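Local atomic coordinates of putative isochorismatase hydrolase (Oleispira antarctica, PDB entry 3LQY), a protein that probably acts as a hydrolase of the isochorismatase family, with a substrate that its family membership alone does not define. Residues 6-11 with 113-118; 141-146 with 176-181; 17-22 with 67-72; 56-61 with 76-81. All blocks are in the same frame, centred on the assembly; numbering follows the deposited sequence.

Interaction 1 of 4, residues 6-11 with 113-118; sequences NTTALL and IKKLVI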
loop_
_atom_site.group_PDB
_atom_site.type_symbol
_atom_site.label_atom_id
_atom_site.label_comp_id
_atom_site.label_asym_id
_atom_site.label_seq_id
_atom_site.Cartn_x
_atom_site.Cartn_y
_atom_site.Cartn_z
ATOM N N ASN A 6 5.960 -13.100 15.474
ATOM C CA ASN A 6 5.950 -12.729 14.055
ATOM C C ASN A 6 4.549 -12.635 13.478
ATOM O O ASN A 6 4.198 -13.354 12.521
ATOM C CB ASN A 6 6.767 -13.755 13.270
ATOM C CG ASN A 6 8.212 -13.724 13.636
ATOM O OD1 ASN A 6 8.656 -12.847 14.364
ATOM N ND2 ASN A 6 8.969 -14.655 13.099
ATOM N N THR A 7 3.756 -11.732 14.054
ATOM C CA THR A 7 2.375 -11.500 13.627
ATOM C C THR A 7 2.227 -10.150 12.927
ATOM O O THR A 7 1.124 -9.617 12.831
ATOM C CB THR A 7 1.418 -11.558 14.822
ATOM O OG1 THR A 7 1.779 -10.531 15.753
ATOM C CG2 THR A 7 1.504 -12.906 15.526
ATOM N N THR A 8 3.335 -9.614 12.405
ATOM C CA THR A 8 3.306 -8.412 11.585
ATOM C C THR A 8 3.476 -8.798 10.127
ATOM O O THR A 8 4.437 -9.474 9.758
ATOM C CB THR A 8 4.371 -7.375 12.032
ATOM O OG1 THR A 8 4.214 -7.112 13.440
ATOM C CG2 THR A 8 4.246 -6.072 11.226
ATOM N N ALA A 9 2.506 -8.363 9.317
ATOM C CA ALA A 9 2.470 -8.596 7.887
ATOM C C ALA A 9 2.860 -7.313 7.176
ATOM O O ALA A 9 2.445 -6.208 7.573
ATOM C CB ALA A 9 1.065 -8.997 7.478
ATOM N N LEU A 10 3.657 -7.418 6.127
ATOM C CA LEU A 10 3.869 -6.280 5.216
ATOM C C LEU A 10 2.750 -6.312 4.187
ATOM O O LEU A 10 2.477 -7.346 3.574
ATOM C CB LEU A 10 5.251 -6.321 4.577
ATOM C CG LEU A 10 5.623 -5.362 3.435
ATOM C CD1 LEU A 10 5.896 -3.927 4.000
ATOM C CD2 LEU A 10 6.821 -5.985 2.685
ATOM N N LEU A 11 2.062 -5.179 4.061
ATOM C CA LEU A 11 0.863 -5.053 3.241
ATOM C C LEU A 11 1.136 -4.023 2.180
ATOM O O LEU A 11 1.275 -2.812 2.461
ATOM C CB LEU A 11 -0.335 -4.641 4.084
ATOM C CG LEU A 11 -1.731 -4.662 3.461
ATOM C CD1 LEU A 11 -2.069 -6.016 2.920
ATOM C CD2 LEU A 11 -2.753 -4.263 4.519
ATOM N N ILE A 113 -2.388 -12.700 11.887
ATOM C CA ILE A 113 -1.804 -11.360 11.853
ATOM C C ILE A 113 -2.414 -10.437 12.920
ATOM O O ILE A 113 -3.630 -10.408 13.112
ATOM C CB ILE A 113 -1.946 -10.697 10.444
ATOM C CG1 ILE A 113 -1.157 -11.481 9.370
ATOM C CG2 ILE A 113 -1.497 -9.250 10.489
ATOM C CD1 ILE A 113 0.350 -11.617 9.638
ATOM N N LYS A 114 -1.542 -9.673 13.580
ATOM C CA LYS A 114 -1.909 -8.721 14.641
ATOM C C LYS A 114 -1.574 -7.293 14.286
ATOM O O LYS A 114 -2.225 -6.363 14.776
ATOM C CB LYS A 114 -1.142 -9.026 15.931
ATOM C CG LYS A 114 -1.469 -10.321 16.615
ATOM C CD LYS A 114 -2.947 -10.532 16.892
ATOM C CE LYS A 114 -3.165 -11.908 17.460
ATOM N NZ LYS A 114 -4.596 -12.219 17.639
ATOM N N LYS A 115 -0.509 -7.122 13.513
ATOM C CA LYS A 115 0.010 -5.810 13.197
ATOM C C LYS A 115 0.259 -5.755 11.700
ATOM O O LYS A 115 0.294 -6.797 11.045
ATOM C CB LYS A 115 1.325 -5.571 13.932
ATOM C CG LYS A 115 1.266 -5.832 15.441
ATOM C CD LYS A 115 2.667 -5.925 16.036
ATOM C CE LYS A 115 3.452 -4.594 15.940
ATOM N NZ LYS A 115 4.783 -4.680 16.683
ATOM N N LEU A 116 0.424 -4.540 11.179
ATOM C CA LEU A 116 0.607 -4.302 9.745
ATOM C C LEU A 116 1.663 -3.230 9.515
ATOM O O LEU A 116 1.755 -2.254 10.262
ATOM C CB LEU A 116 -0.693 -3.849 9.093
ATOM C CG LEU A 116 -1.907 -4.766 9.192
ATOM C CD1 LEU A 116 -3.150 -4.091 8.610
ATOM C CD2 LEU A 116 -1.657 -6.096 8.553
ATOM N N VAL A 117 2.461 -3.422 8.465
ATOM C CA VAL A 117 3.352 -2.371 7.958
ATOM C C VAL A 117 2.847 -2.073 6.554
ATOM O O VAL A 117 2.770 -2.979 5.731
ATOM C CB VAL A 117 4.826 -2.804 7.920
ATOM C CG1 VAL A 117 5.672 -1.767 7.154
ATOM C CG2 VAL A 117 5.361 -2.978 9.322
ATOM N N ILE A 118 2.446 -0.819 6.327
ATOM C CA ILE A 118 1.667 -0.435 5.130
ATOM C C ILE A 118 2.499 0.387 4.181
ATOM O O ILE A 118 3.164 1.340 4.595
ATOM C CB ILE A 118 0.398 0.320 5.556
ATOM C CG1 ILE A 118 -0.564 -0.670 6.237
ATOM C CG2 ILE A 118 -0.269 1.024 4.393
ATOM C CD1 ILE A 118 -1.548 -0.006 7.246
#

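Interaction 2 of 4, residues 141-146 with 176-181; sequences CAVAHD and AYANVA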
loop_
_atom_site.group_PDB
_atom_site.type_symbol
_atom_site.label_atom_id
_atom_site.label_comp_id
_atom_site.label_asym_id
_atom_site.label_seq_id
_atom_site.Cartn_x
_atom_site.Cartn_y
_atom_site.Cartn_z
ATOM N N CYS A 141 -0.896 -0.496 13.481
ATOM C CA CYS A 141 -0.475 -0.168 12.135
ATOM C C CYS A 141 0.763 0.690 12.176
ATOM O O CYS A 141 0.924 1.551 13.072
ATOM C CB CYS A 141 -1.577 0.616 11.424
ATOM S SG CYS A 141 -3.102 -0.288 11.180
ATOM N N ALA A 142 1.609 0.472 11.177
ATOM C CA ALA A 142 2.672 1.392 10.860
ATOM C C ALA A 142 2.560 1.679 9.373
ATOM O O ALA A 142 2.017 0.868 8.620
ATOM C CB ALA A 142 4.022 0.781 11.203
ATOM N N VAL A 143 3.110 2.813 8.961
ATOM C CA VAL A 143 3.091 3.237 7.583
ATOM C C VAL A 143 4.499 3.715 7.290
ATOM O O VAL A 143 5.049 4.547 8.023
ATOM C CB VAL A 143 2.014 4.342 7.318
ATOM C CG1 VAL A 143 1.999 4.744 5.867
ATOM C CG2 VAL A 143 0.620 3.886 7.764
ATOM N N ALA A 144 5.109 3.130 6.236
ATOM C CA ALA A 144 6.423 3.553 5.842
ATOM C C ALA A 144 6.206 4.738 4.918
ATOM O O ALA A 144 5.827 4.577 3.783
ATOM C CB ALA A 144 7.172 2.428 5.140
ATOM N N HIS A 145 6.472 5.931 5.398
ATOM C CA HIS A 145 6.003 7.129 4.685
ATOM C C HIS A 145 6.695 7.356 3.345
ATOM O O HIS A 145 6.107 7.921 2.419
ATOM C CB HIS A 145 6.129 8.377 5.560
ATOM C CG HIS A 145 7.519 8.669 6.024
ATOM N ND1 HIS A 145 8.457 9.291 5.229
ATOM C CD2 HIS A 145 8.120 8.465 7.223
ATOM C CE1 HIS A 145 9.590 9.425 5.906
ATOM N NE2 HIS A 145 9.409 8.931 7.118
ATOM N N ASP A 146 7.948 6.907 3.237
ATOM C CA ASP A 146 8.718 7.067 2.006
ATOM C C ASP A 146 8.495 5.911 1.022
ATOM O O ASP A 146 9.116 5.891 -0.049
ATOM C CB ASP A 146 10.207 7.317 2.298
ATOM C CG ASP A 146 10.845 6.243 3.167
ATOM O OD1 ASP A 146 10.154 5.400 3.748
ATOM O OD2 ASP A 146 12.068 6.268 3.295
ATOM N N ALA A 176 -2.324 9.069 15.662
ATOM C CA ALA A 176 -3.750 8.906 15.773
ATOM C C ALA A 176 -4.170 7.543 15.331
ATOM O O ALA A 176 -5.035 6.933 15.932
ATOM C CB ALA A 176 -4.485 9.980 15.019
ATOM N N TYR A 177 -3.536 7.078 14.262
ATOM C CA TYR A 177 -3.826 5.778 13.703
ATOM C C TYR A 177 -2.615 4.874 13.530
ATOM O O TYR A 177 -2.790 3.654 13.477
ATOM C CB TYR A 177 -4.425 5.973 12.351
ATOM C CG TYR A 177 -5.836 6.494 12.323
ATOM C CD1 TYR A 177 -6.094 7.825 12.042
ATOM C CD2 TYR A 177 -6.915 5.646 12.523
ATOM C CE1 TYR A 177 -7.368 8.275 11.911
ATOM C CE2 TYR A 177 -8.179 6.078 12.383
ATOM C CZ TYR A 177 -8.412 7.414 12.066
ATOM O OH TYR A 177 -9.693 7.888 11.868
ATOM N N ALA A 178 -1.410 5.422 13.362
ATOM C CA ALA A 178 -0.285 4.537 13.042
ATOM C C ALA A 178 1.063 5.087 13.476
ATOM O O ALA A 178 1.218 6.272 13.708
ATOM C CB ALA A 178 -0.294 4.194 11.489
ATOM N N ASN A 179 2.033 4.183 13.642
ATOM C CA ASN A 179 3.449 4.571 13.618
ATOM C C ASN A 179 3.925 4.841 12.184
ATOM O O ASN A 179 4.098 3.926 11.395
ATOM C CB ASN A 179 4.367 3.496 14.253
ATOM C CG ASN A 179 5.823 3.949 14.324
ATOM O OD1 ASN A 179 6.091 5.119 14.606
ATOM N ND2 ASN A 179 6.765 3.030 14.078
ATOM N N VAL A 180 4.199 6.107 11.910
ATOM C CA VAL A 180 4.639 6.590 10.618
ATOM C C VAL A 180 6.131 6.837 10.748
ATOM O O VAL A 180 6.602 7.607 11.609
ATOM C CB VAL A 180 3.891 7.863 10.182
ATOM C CG1 VAL A 180 4.409 8.392 8.849
ATOM C CG2 VAL A 180 2.348 7.600 10.116
ATOM N N ALA A 181 6.889 6.127 9.932
ATOM C CA ALA A 181 8.322 6.097 10.042
ATOM C C ALA A 181 8.909 5.716 8.685
ATOM O O ALA A 181 8.180 5.284 7.784
ATOM C CB ALA A 181 8.715 5.074 11.089
HETATM O O HOH W 1 -2.161 1.569 14.852
#

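Interaction 3 of 4, residues 17-22 with 67-72; sequences NDYFST and PFFLPG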
loop_
_atom_site.group_PDB
_atom_site.type_symbol
_atom_site.label_atom_id
_atom_site.label_comp_id
_atom_site.label_asym_id
_atom_site.label_seq_id
_atom_site.Cartn_x
_atom_site.Cartn_y
_atom_site.Cartn_z
ATOM N N ASN A 17 1.322 -1.030 -12.242
ATOM C CA ASN A 17 1.965 -0.331 -13.338
ATOM C C ASN A 17 1.381 1.012 -13.721
ATOM O O ASN A 17 2.125 1.978 -13.982
ATOM C CB ASN A 17 1.964 -1.230 -14.578
ATOM C CG ASN A 17 2.996 -2.348 -14.487
ATOM O OD1 ASN A 17 4.074 -2.166 -13.925
ATOM N ND2 ASN A 17 2.659 -3.510 -15.029
ATOM N N ASP A 18 0.059 1.102 -13.823
ATOM C CA ASP A 18 -0.570 2.423 -14.183
ATOM C C ASP A 18 -0.179 3.639 -13.344
ATOM O O ASP A 18 -0.420 4.787 -13.759
ATOM C CB ASP A 18 -2.113 2.338 -14.259
ATOM C CG ASP A 18 -2.644 1.708 -15.558
ATOM O OD1 ASP A 18 -1.988 1.835 -16.613
ATOM O OD2 ASP A 18 -3.724 1.052 -15.528
ATOM N N TYR A 19 0.399 3.390 -12.178
ATOM C CA TYR A 19 0.859 4.439 -11.276
ATOM C C TYR A 19 2.246 4.977 -11.522
ATOM O O TYR A 19 2.596 6.019 -11.023
ATOM C CB TYR A 19 0.765 3.970 -9.809
ATOM C CG TYR A 19 -0.628 3.934 -9.188
ATOM C CD1 TYR A 19 -1.658 4.709 -9.691
ATOM C CD2 TYR A 19 -0.873 3.168 -8.056
ATOM C CE1 TYR A 19 -2.897 4.754 -9.065
ATOM C CE2 TYR A 19 -2.128 3.170 -7.404
ATOM C CZ TYR A 19 -3.141 3.967 -7.940
ATOM O OH TYR A 19 -4.367 3.958 -7.336
ATOM N N PHE A 20 3.012 4.336 -12.377
ATOM C CA PHE A 20 4.420 4.662 -12.548
ATOM C C PHE A 20 4.598 5.445 -13.844
ATOM O O PHE A 20 4.334 4.915 -14.967
ATOM C CB PHE A 20 5.194 3.351 -12.700
ATOM C CG PHE A 20 5.358 2.565 -11.419
ATOM C CD1 PHE A 20 6.578 2.512 -10.802
ATOM C CD2 PHE A 20 4.275 1.872 -10.848
ATOM C CE1 PHE A 20 6.759 1.739 -9.625
ATOM C CE2 PHE A 20 4.418 1.127 -9.680
ATOM C CZ PHE A 20 5.664 1.046 -9.064
ATOM N N SER A 21 5.126 6.651 -13.766
ATOM C CA SER A 21 5.342 7.415 -14.993
ATOM C C SER A 21 6.429 6.761 -15.888
ATOM O O SER A 21 6.428 6.992 -17.105
ATOM C CB SER A 21 5.714 8.841 -14.701
ATOM O OG SER A 21 6.878 8.876 -13.909
ATOM N N THR A 22 7.310 5.936 -15.301
ATOM C CA THR A 22 8.273 5.137 -16.081
ATOM C C THR A 22 7.623 3.962 -16.805
ATOM O O THR A 22 8.288 3.331 -17.639
ATOM C CB THR A 22 9.467 4.629 -15.199
ATOM O OG1 THR A 22 8.990 3.749 -14.164
ATOM C CG2 THR A 22 10.236 5.791 -14.541
ATOM N N PRO A 67 -11.043 4.228 -16.054
ATOM C CA PRO A 67 -9.986 5.188 -16.372
ATOM C C PRO A 67 -8.564 4.636 -16.277
ATOM O O PRO A 67 -7.692 5.082 -17.012
ATOM C CB PRO A 67 -10.179 6.290 -15.321
ATOM C CG PRO A 67 -10.815 5.585 -14.190
ATOM C CD PRO A 67 -11.713 4.564 -14.782
ATOM N N PHE A 68 -8.350 3.714 -15.351
ATOM C CA PHE A 68 -7.064 3.071 -15.135
ATOM C C PHE A 68 -7.362 1.754 -14.446
ATOM O O PHE A 68 -8.516 1.503 -14.058
ATOM C CB PHE A 68 -6.093 3.942 -14.322
ATOM C CG PHE A 68 -6.574 4.323 -12.930
ATOM C CD1 PHE A 68 -7.609 5.229 -12.755
ATOM C CD2 PHE A 68 -5.939 3.825 -11.805
ATOM C CE1 PHE A 68 -8.031 5.587 -11.458
ATOM C CE2 PHE A 68 -6.329 4.215 -10.507
ATOM C CZ PHE A 68 -7.378 5.058 -10.347
ATOM N N PHE A 69 -6.349 0.925 -14.273
ATOM C CA PHE A 69 -6.531 -0.408 -13.718
ATOM C C PHE A 69 -7.663 -1.160 -14.395
ATOM O O PHE A 69 -8.524 -1.751 -13.749
ATOM C CB PHE A 69 -6.707 -0.385 -12.214
ATOM C CG PHE A 69 -5.538 0.198 -11.464
ATOM C CD1 PHE A 69 -4.266 0.208 -12.016
ATOM C CD2 PHE A 69 -5.684 0.637 -10.138
ATOM C CE1 PHE A 69 -3.192 0.724 -11.303
ATOM C CE2 PHE A 69 -4.603 1.141 -9.452
ATOM C CZ PHE A 69 -3.359 1.162 -10.020
ATOM N N LEU A 70 -7.574 -1.210 -15.723
ATOM C CA LEU A 70 -8.571 -1.906 -16.509
ATOM C C LEU A 70 -8.456 -3.350 -16.124
ATOM O O LEU A 70 -7.359 -3.843 -15.861
ATOM C CB LEU A 70 -8.374 -1.684 -17.998
ATOM C CG LEU A 70 -9.061 -0.415 -18.527
ATOM C CD1 LEU A 70 -8.451 0.859 -17.955
ATOM C CD2 LEU A 70 -9.003 -0.371 -20.026
ATOM N N PRO A 71 -9.597 -4.031 -16.037
ATOM C CA PRO A 71 -9.531 -5.398 -15.572
ATOM C C PRO A 71 -8.852 -6.325 -16.627
ATOM O O PRO A 71 -9.161 -6.275 -17.839
ATOM C CB PRO A 71 -11.000 -5.720 -15.292
ATOM C CG PRO A 71 -11.733 -4.949 -16.363
ATOM C CD PRO A 71 -10.955 -3.659 -16.470
ATOM N N GLY A 72 -7.877 -7.109 -16.160
ATOM C CA GLY A 72 -7.077 -7.977 -17.013
ATOM C C GLY A 72 -5.927 -7.317 -17.781
ATOM O O GLY A 72 -5.195 -8.004 -18.518
HETATM O O HOH W 2 -5.240 -0.394 -17.237
#

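Interaction 4 of 4, residues 56-61 with 76-81; sequences HVRHEF and AKIHPS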
loop_
_atom_site.group_PDB
_atom_site.type_symbol
_atom_site.label_atom_id
_atom_site.label_comp_id
_atom_site.label_asym_id
_atom_site.label_seq_id
_atom_site.Cartn_x
_atom_site.Cartn_y
_atom_site.Cartn_z
ATOM N N HIS A 56 -0.205 -8.830 -0.517
ATOM C CA HIS A 56 -0.373 -7.832 -1.574
ATOM C C HIS A 56 -1.835 -7.522 -1.840
ATOM O O HIS A 56 -2.718 -8.402 -1.760
ATOM C CB HIS A 56 0.248 -8.346 -2.905
ATOM C CG HIS A 56 1.666 -8.799 -2.778
ATOM N ND1 HIS A 56 2.738 -7.985 -3.079
ATOM C CD2 HIS A 56 2.190 -9.989 -2.382
ATOM C CE1 HIS A 56 3.861 -8.670 -2.901
ATOM N NE2 HIS A 56 3.556 -9.878 -2.459
ATOM N N VAL A 57 -2.075 -6.285 -2.246
ATOM C CA VAL A 57 -3.411 -5.867 -2.610
ATOM C C VAL A 57 -3.285 -5.246 -3.987
ATOM O O VAL A 57 -2.326 -4.568 -4.241
ATOM C CB VAL A 57 -3.965 -4.864 -1.609
ATOM C CG1 VAL A 57 -5.237 -4.265 -2.144
ATOM C CG2 VAL A 57 -4.192 -5.561 -0.226
ATOM N N ARG A 58 -4.250 -5.519 -4.857
ATOM C CA ARG A 58 -4.244 -5.070 -6.208
ATOM C C ARG A 58 -5.654 -4.639 -6.590
ATOM O O ARG A 58 -6.613 -5.299 -6.236
ATOM C CB ARG A 58 -3.792 -6.259 -7.087
ATOM C CG ARG A 58 -3.238 -5.919 -8.395
ATOM C CD ARG A 58 -2.633 -7.128 -9.132
ATOM N NE ARG A 58 -3.614 -8.152 -9.553
ATOM C CZ ARG A 58 -4.458 -8.038 -10.576
ATOM N NH1 ARG A 58 -4.444 -6.962 -11.355
ATOM N NH2 ARG A 58 -5.303 -9.040 -10.859
ATOM N N HIS A 59 -5.783 -3.542 -7.318
ATOM C CA HIS A 59 -7.092 -2.993 -7.709
ATOM C C HIS A 59 -7.434 -3.176 -9.177
ATOM O O HIS A 59 -6.581 -2.954 -10.051
ATOM C CB HIS A 59 -7.113 -1.483 -7.427
ATOM C CG HIS A 59 -8.477 -0.870 -7.539
ATOM N ND1 HIS A 59 -9.265 -0.654 -6.430
ATOM C CD2 HIS A 59 -9.205 -0.454 -8.609
ATOM C CE1 HIS A 59 -10.416 -0.128 -6.807
ATOM N NE2 HIS A 59 -10.411 0.003 -8.120
ATOM N N GLU A 60 -8.680 -3.565 -9.448
ATOM C CA GLU A 60 -9.216 -3.508 -10.791
ATOM C C GLU A 60 -10.611 -2.900 -10.781
ATOM O O GLU A 60 -11.440 -3.257 -9.960
ATOM C CB GLU A 60 -9.239 -4.918 -11.433
ATOM C CG GLU A 60 -7.873 -5.413 -11.897
ATOM C CD GLU A 60 -7.894 -6.802 -12.611
ATOM O OE1 GLU A 60 -8.945 -7.484 -12.674
ATOM O OE2 GLU A 60 -6.826 -7.209 -13.093
ATOM N N PHE A 61 -10.883 -2.021 -11.737
ATOM C CA PHE A 61 -12.224 -1.494 -11.939
ATOM C C PHE A 61 -13.214 -2.527 -12.505
ATOM O O PHE A 61 -12.797 -3.557 -13.035
ATOM C CB PHE A 61 -12.170 -0.302 -12.877
ATOM C CG PHE A 61 -11.711 0.959 -12.225
ATOM C CD1 PHE A 61 -10.384 1.146 -11.883
ATOM C CD2 PHE A 61 -12.631 1.964 -11.914
ATOM C CE1 PHE A 61 -9.960 2.327 -11.283
ATOM C CE2 PHE A 61 -12.214 3.141 -11.309
ATOM C CZ PHE A 61 -10.883 3.317 -10.982
ATOM N N ALA A 76 -2.795 -2.875 -14.792
ATOM C CA ALA A 76 -3.299 -3.287 -13.460
ATOM C C ALA A 76 -2.448 -4.351 -12.798
ATOM O O ALA A 76 -2.762 -4.794 -11.705
ATOM C CB ALA A 76 -4.730 -3.803 -13.569
ATOM N N LYS A 77 -1.375 -4.761 -13.446
ATOM C CA LYS A 77 -0.451 -5.749 -12.878
ATOM C C LYS A 77 0.466 -5.064 -11.877
ATOM O O LYS A 77 0.809 -3.910 -12.064
ATOM C CB LYS A 77 0.387 -6.406 -13.991
ATOM C CG LYS A 77 -0.409 -7.275 -14.918
ATOM C CD LYS A 77 0.503 -7.879 -16.055
ATOM C CE LYS A 77 -0.274 -8.751 -17.005
ATOM N NZ LYS A 77 0.597 -9.125 -18.167
ATOM N N ILE A 78 0.867 -5.794 -10.830
ATOM C CA ILE A 78 1.850 -5.305 -9.859
ATOM C C ILE A 78 3.168 -5.094 -10.599
ATOM O O ILE A 78 3.624 -5.962 -11.406
ATOM C CB ILE A 78 2.117 -6.334 -8.746
ATOM C CG1 ILE A 78 0.880 -6.503 -7.873
ATOM C CG2 ILE A 78 3.359 -5.938 -7.922
ATOM C CD1 ILE A 78 1.047 -7.553 -6.774
ATOM N N HIS A 79 3.788 -3.972 -10.294
ATOM C CA HIS A 79 5.001 -3.543 -10.896
ATOM C C HIS A 79 6.100 -4.541 -10.515
ATOM O O HIS A 79 6.067 -5.067 -9.390
ATOM C CB HIS A 79 5.328 -2.147 -10.417
ATOM C CG HIS A 79 6.426 -1.496 -11.183
ATOM N ND1 HIS A 79 7.729 -1.507 -10.745
ATOM C CD2 HIS A 79 6.415 -0.776 -12.325
ATOM C CE1 HIS A 79 8.483 -0.856 -11.609
ATOM N NE2 HIS A 79 7.719 -0.430 -12.598
ATOM N N PRO A 80 7.042 -4.829 -11.441
ATOM C CA PRO A 80 8.070 -5.852 -11.108
ATOM C C PRO A 80 9.002 -5.487 -9.949
ATOM O O PRO A 80 9.543 -6.384 -9.302
ATOM C CB PRO A 80 8.893 -5.982 -12.384
ATOM C CG PRO A 80 8.090 -5.377 -13.475
ATOM C CD PRO A 80 7.193 -4.346 -12.833
ATOM N N SER A 81 9.163 -4.195 -9.654
ATOM C CA SER A 81 10.059 -3.788 -8.595
ATOM C C SER A 81 9.590 -4.373 -7.258
ATOM O O SER A 81 10.395 -4.558 -6.360
ATOM C CB SER A 81 10.158 -2.261 -8.527
ATOM O OG SER A 81 8.944 -1.688 -8.073
#

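Interaction 1 of 4, residues 6-11 with 113-118
Ile-113 reaches across to the start of strand 8-11 and packs on Ala-9. Its CB lies 4.0 Å from Thr-7 O. From there the chain forks. CG2 goes anti to the backbone N and touches Thr-7 O at 3.5 Å. CG1 takes the place beside the backbone N (chi1 -64°) and comes near the methyl of Ala-9. CD1, at the tip, presses on Ala-9 CB at 3.5 Å, tighter than a usual carbon contact. With an alanine here, the Ala-9 methyl would probably lose this cover and a gap would open beside Pro-53, which Ile-113 also touches.

Thr-7 O takes two backbone bonds, from Lys-114 N at 2.8 Å and from Lys-115 N at 3.1 Å. This shared carbonyl starts the pairing of the strands. Ala-9 N then bonds to Lys-115 O, Val-117 N to Ala-9 O, and Leu-11 N to Val-117 O. The two strands run parallel, 26° apart, and lie within the parallel sheet of the isochorismatase-like alpha/beta fold.

Side chains pair on both faces. On one, Thr-8 OG1 sits 3.2 Å from Lys-115 CD, as the lysine chain bends at chi3 (65°) past the hydroxyl. Thr-8 CG2 meets Val-117 CG2, while Val-117 CG1 meets Leu-10 CD1 at 3.8 Å. Leu-43 and Phe-47 of helix 33-49 pack on Leu-10, and Phe-47 also on Val-117. On the other face Leu-11 and Leu-116 lie side by side and point the same way, with Leu-11 CD2 4.1 Å from Leu-116 CD1. Ala-134 of helix 128-137 packs on Leu-116.

Interaction 2 of 4, residues 141-146 with 176-181
Four backbone hydrogen bonds join residues 141-145 to residues 179-181. Asn-179 N gives to Cys-141 O and Val-143 N to Asn-179 O, both at 2.9 Å. Ala-181 N then gives to Val-143 O, nearly in line with the carbonyl, and His-145 N to Ala-181 O at 3.0 Å. Weaker CA-H...O contacts lie between them, such as Val-180 CA to Val-143 O.

One water extends the ladder. It accepts from Cys-141 N and donates to Tyr-177 O at 2.6 Å.

The apolar contacts are small. Ala-178 CB meets both Cys-141 CB and Val-143 CG2, each at 3.8 Å. Val-143 CG2 is beside the backbone N, which turns it to that methyl. Val-180 CG1 touches His-145 CB at 3.7 Å.

The imidazole of His-145 lies close to the end of strand 179-181. Its CD2 is 3.2 Å from Ala-181 C. Met-170 of helix 162-173 touches Val-143, His-145 and Val-180. Leu-186 of helix 183-187 packs on Ala-142, Ala-144, Asn-179 and Ala-181 on the other face.

This is the parallel pairing of an edge strand, 179-181, in an alpha/beta sheet layered between helices.

Interaction 3 of 4, residues 17-22 with 67-72
The Tyr-19 ring receives Phe-69 CZ over the centre of one face, 3.4 Å above its plane. The pair is edge-to-face (T-shaped), with centroids 4.7 Å apart and planes at 64°. Phe-69 CE2 leans toward the phenol end and touches Tyr-19 OH at 3.5 Å. Phe-68 CD2, from the same segment, lies over one face of the Phe-69 ring. Tyr-19 OH comes to the edge of the Phe-68 ring, 3.7 Å from CE2. Those two rings meet rim to rim, planes 40° apart. Phe-69 CG sits beside its backbone N (chi1 -60°), and this puts the CZ and CE2 rim against Tyr-19 and CE1 beside Asp-18.

The three rings form an aromatic cluster. It ties the loop after strand 8-13 to the loop after strand 54-59, beyond the C-terminal ends of these parallel strands. Phe-61 extends it with an edge-to-face contact to Phe-68.

Asp-18 CB lies 3.5 Å from Phe-69 CE1. Its OD2 accepts the N-H of Phe-69 at 2.9 Å, on the anti side of the carboxylate. A water donates to the same oxygen and accepts from Leu-70 N, so OD2 serves two consecutive residues. OD1 takes the N-H of Lys-27.

Interaction 4 of 4, residues 56-61 with 76-81
The backbones of 56-61 and 76-81 do not pair as strands, and the CA atoms of Arg-58 and Ile-78 are 7.1 Å apart. Side chains from both segments bridge the distance.

Arg-58 makes the polar part of the contact. Its CG leaves anti to the backbone N (chi1 -158°) toward the loop, and a bend at chi3 (67°) folds the guanidinium over toward Ala-76 and Glu-60. NH1 donates to Ala-76 O at 2.8 Å. That oxygen lies near the guanidinium plane, but NH1 stands well above the carbonyl plane, 56° out of it. Gln-16 NE2 also bonds to Ala-76 O.

Glu-60 OE2 is gripped by both end nitrogens of Arg-58. Both bonds belong to one salt bridge, NH1 at 3.0 Å and NH2 at 3.3 Å from OE2. Both come from the same face of the carboxylate. The positive charge is thus likely to be balanced within 56-61 itself. A leucine in place of Arg-58 would probably leave Glu-60 without its charged mate and Ala-76 O without one of its donors.

The apolar part is made by Ile-78 and Ala-76. Arg-58 CD rests 3.8 Å from Ile-78 CG1. Ile-78 CD1 reaches His-56 CB at 4.0 Å, the two side chains crossing near a right angle. Ala-76 CB touches Glu-60 CG at 3.9 Å. His-56 NE2 is hydrogen-bonded to Glu-88 OE1.

Strand 54-59 lies between strands 8-13 and 90-93. Leu-92 packs on Arg-58 and Glu-60, and Leu-12 on His-56. The 76-81 loop lies over the sheet face that carries His-56 and Arg-58.

In the fold
Three of the four contacts involve the parallel sheet. Interactions 1 and 2 are pairings in it, with centres about 12 Å apart. They meet where strands 115-121 and 140-149 are neighbours, as Leu-116 and Ile-118 bond to Ala-142. Interaction 4 starts from strand 54-59, on the other side of strand 8-13, where Leu-11 touches Val-57. Interaction 3 joins two loops, about 26 Å from interaction 1 between centres but about 8 Å from interaction 4. Interactions 3 and 4 alternate along the chain and are both nested within the loop closed by interaction 1; interaction 2 follows. The sheet thus joins early and late parts of the chain, with the loops of interactions 3 and 4 gathered where strands 8-13 and 54-59 end.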